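Local coordinates for protein isochorismatase hydrolase (Alkaliphilus metalliredigens, PDB 3HB7) that probably acts as a hydrolase of the isochorismatase family, though its natural substrate is not established, at residues V123-V128 with Y146-L151. Sequence-based numbering, arbitrary orientation.
Sequences VVLTGV and YKVITL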
ATOM      1  N   VAL E 123      14.991 -45.933  -1.888  1.00 24.37           N
ATOM      2  CA  VAL E 123      15.579 -44.969  -2.773  1.00 24.96           C
ATOM      3  C   VAL E 123      15.951 -43.747  -1.999  1.00 24.87           C
ATOM      4  O   VAL E 123      15.247 -43.346  -1.125  1.00 24.93           O
ATOM      5  CB  VAL E 123      14.654 -44.606  -3.953  1.00 25.13           C
ATOM      6  CG1 VAL E 123      13.969 -45.810  -4.464  1.00 25.74           C
ATOM      7  CG2 VAL E 123      13.672 -43.592  -3.563  1.00 24.41           C
ATOM      8  N   VAL E 124      17.091 -43.178  -2.309  1.00 24.94           N
ATOM      9  CA  VAL E 124      17.520 -41.987  -1.626  1.00 25.20           C
ATOM     10  C   VAL E 124      17.810 -40.863  -2.594  1.00 25.43           C
ATOM     11  O   VAL E 124      18.409 -41.064  -3.606  1.00 25.31           O
ATOM     12  CB  VAL E 124      18.697 -42.253  -0.642  1.00 25.68           C
ATOM     13  CG1 VAL E 124      18.825 -43.702  -0.302  1.00 24.14           C
ATOM     14  CG2 VAL E 124      19.962 -41.697  -1.141  1.00 25.26           C
ATOM     15  N   LEU E 125      17.372 -39.668  -2.262  1.00 25.83           N
ATOM     16  CA  LEU E 125      17.247 -38.601  -3.229  1.00 26.33           C
ATOM     17  C   LEU E 125      18.301 -37.543  -3.170  1.00 26.25           C
ATOM     18  O   LEU E 125      18.577 -37.013  -2.130  1.00 26.36           O
ATOM     19  CB  LEU E 125      15.898 -37.920  -3.079  1.00 26.42           C
ATOM     20  CG  LEU E 125      14.689 -38.598  -3.661  1.00 27.65           C
ATOM     21  CD1 LEU E 125      15.024 -39.012  -5.002  1.00 28.49           C
ATOM     22  CD2 LEU E 125      14.322 -39.764  -2.852  1.00 29.74           C
ATOM     23  N   THR E 126      18.855 -37.225  -4.321  1.00 26.09           N
ATOM     24  CA  THR E 126      19.874 -36.224  -4.430  1.00 26.02           C
ATOM     25  C   THR E 126      19.684 -35.436  -5.682  1.00 26.00           C
ATOM     26  O   THR E 126      19.145 -35.910  -6.624  1.00 25.80           O
ATOM     27  CB  THR E 126      21.272 -36.847  -4.431  1.00 26.18           C
ATOM     28  OG1 THR E 126      21.424 -37.692  -5.554  1.00 25.58           O
ATOM     29  CG2 THR E 126      21.480 -37.650  -3.197  1.00 25.69           C
ATOM     30  N   GLY E 127      20.179 -34.228  -5.708  1.00 26.05           N
ATOM     31  CA  GLY E 127      19.943 -33.413  -6.857  1.00 26.23           C
ATOM     32  C   GLY E 127      19.015 -32.267  -6.625  1.00 26.41           C
ATOM     33  O   GLY E 127      18.798 -31.826  -5.527  1.00 26.31           O
ATOM     34  N   VAL E 128      18.449 -31.828  -7.721  1.00 26.77           N
ATOM     35  CA  VAL E 128      17.837 -30.558  -7.867  1.00 26.71           C
ATOM     36  C   VAL E 128      16.593 -30.672  -8.764  1.00 26.82           C
ATOM     37  O   VAL E 128      16.591 -31.469  -9.654  1.00 26.44           O
ATOM     38  CB  VAL E 128      18.907 -29.707  -8.512  1.00 26.95           C
ATOM     39  CG1 VAL E 128      18.540 -29.234  -9.832  1.00 27.64           C
ATOM     40  CG2 VAL E 128      19.380 -28.662  -7.616  1.00 26.34           C
ATOM     41  N   TYR E 146       8.314 -48.131  -2.331  1.00 27.36           N
ATOM     42  CA  TYR E 146       9.684 -48.023  -1.938  1.00 27.77           C
ATOM     43  C   TYR E 146       9.762 -47.209  -0.679  1.00 28.41           C
ATOM     44  O   TYR E 146       8.864 -46.467  -0.375  1.00 28.57           O
ATOM     45  CB  TYR E 146      10.497 -47.368  -3.031  1.00 27.86           C
ATOM     46  CG  TYR E 146      10.538 -48.174  -4.275  1.00 27.49           C
ATOM     47  CD1 TYR E 146      10.970 -49.465  -4.251  1.00 28.47           C
ATOM     48  CD2 TYR E 146      10.116 -47.673  -5.462  1.00 26.97           C
ATOM     49  CE1 TYR E 146      10.987 -50.213  -5.366  1.00 27.82           C
ATOM     50  CE2 TYR E 146      10.141 -48.415  -6.571  1.00 26.02           C
ATOM     51  CZ  TYR E 146      10.574 -49.685  -6.517  1.00 27.49           C
ATOM     52  OH  TYR E 146      10.596 -50.456  -7.613  1.00 26.54           O
ATOM     53  N   LYS E 147      10.858 -47.350   0.041  1.00 28.55           N
ATOM     54  CA  LYS E 147      11.149 -46.549   1.195  1.00 28.77           C
ATOM     55  C   LYS E 147      11.975 -45.428   0.684  1.00 28.90           C
ATOM     56  O   LYS E 147      12.794 -45.642  -0.146  1.00 29.21           O
ATOM     57  CB  LYS E 147      11.955 -47.348   2.193  1.00 28.81           C
ATOM     58  CG  LYS E 147      11.118 -48.055   3.190  1.00 29.19           C
ATOM     59  CD  LYS E 147      11.727 -49.353   3.559  1.00 30.60           C
ATOM     60  CE  LYS E 147      12.778 -49.167   4.599  1.00 31.13           C
ATOM     61  NZ  LYS E 147      12.929 -50.361   5.435  1.00 32.11           N
ATOM     62  N   VAL E 148      11.745 -44.228   1.177  1.00 28.74           N
ATOM     63  CA  VAL E 148      12.376 -43.045   0.632  1.00 28.56           C
ATOM     64  C   VAL E 148      13.195 -42.261   1.622  1.00 28.60           C
ATOM     65  O   VAL E 148      12.749 -41.959   2.679  1.00 28.61           O
ATOM     66  CB  VAL E 148      11.325 -42.100   0.034  1.00 28.50           C
ATOM     67  CG1 VAL E 148      11.959 -41.043  -0.758  1.00 27.74           C
ATOM     68  CG2 VAL E 148      10.351 -42.852  -0.788  1.00 28.55           C
ATOM     69  N   ILE E 149      14.398 -41.912   1.233  1.00 28.71           N
ATOM     70  CA  ILE E 149      15.252 -41.085   2.031  1.00 28.78           C
ATOM     71  C   ILE E 149      15.626 -39.861   1.241  1.00 29.27           C
ATOM     72  O   ILE E 149      15.925 -39.947   0.087  1.00 29.67           O
ATOM     73  CB  ILE E 149      16.517 -41.844   2.462  1.00 28.84           C
ATOM     74  CG1 ILE E 149      16.210 -42.758   3.615  1.00 28.90           C
ATOM     75  CG2 ILE E 149      17.563 -40.944   2.944  1.00 28.06           C
ATOM     76  CD1 ILE E 149      17.171 -43.836   3.743  1.00 30.00           C
ATOM     77  N   THR E 150      15.604 -38.710   1.884  1.00 29.70           N
ATOM     78  CA  THR E 150      15.965 -37.469   1.239  1.00 29.66           C
ATOM     79  C   THR E 150      17.169 -36.886   1.917  1.00 29.96           C
ATOM     80  O   THR E 150      17.167 -36.692   3.102  1.00 30.11           O
ATOM     81  CB  THR E 150      14.880 -36.416   1.388  1.00 29.73           C
ATOM     82  OG1 THR E 150      13.613 -36.969   1.102  1.00 30.38           O
ATOM     83  CG2 THR E 150      15.128 -35.306   0.476  1.00 28.79           C
ATOM     84  N   LEU E 151      18.180 -36.554   1.149  1.00 29.75           N
ATOM     85  CA  LEU E 151      19.390 -36.047   1.718  1.00 29.28           C
ATOM     86  C   LEU E 151      19.391 -34.547   1.712  1.00 29.15           C
ATOM     87  O   LEU E 151      19.531 -33.942   0.688  1.00 28.97           O
ATOM     88  CB  LEU E 151      20.564 -36.538   0.905  1.00 29.50           C
ATOM     89  CG  LEU E 151      21.349 -37.737   1.383  1.00 29.43           C
ATOM     90  CD1 LEU E 151      20.517 -38.650   2.162  1.00 29.76           C
ATOM     91  CD2 LEU E 151      21.946 -38.435   0.226  1.00 28.73           C
TER
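The carbonyl oxygen I149 O is gripped by two neighbouring residues: L125 N donates to I149 O at 2.8 Å, and the CA-H of V124 also points at it, with V124 CA 3.1 Å from I149 O. The pairing exemplifies how a beta-alpha-beta crossover closes: strands 122-126 and 147-151, joined through helix 133-143, lie parallel and adjacent within the central sheet of the isochorismatase fold. At the start of the register V123 N donates to K147 O and V123 O takes I149 N at 2.9 Å; at its far end the bond from L151 N to L125 O stretches to a weak 3.3 Å. Side chains alternate between two faces. V123, L125, V148 and T150 share one, where V123 and V148 both meet A141 of helix 133-143 and L125 CD2 presses tightly on V148 CG1 at 3.4 Å. With CG1 anti to the carbonyl carbon (chi1 -40°), V123 places that methyl 4.1 Å from Y146 CB, while CG2 lies beside V148 CG1; replacing V123 by alanine removes both methyls and is likely to leave a gap between Y146, V148 and the covering helix. On the other face V124 CB meets I149 CB at 3.8 Å. Beyond it, L151 CD2 lies 3.5 Å from T126 CG2, while T126 OG1 bonds to L11 O on neighbouring strand 8-13.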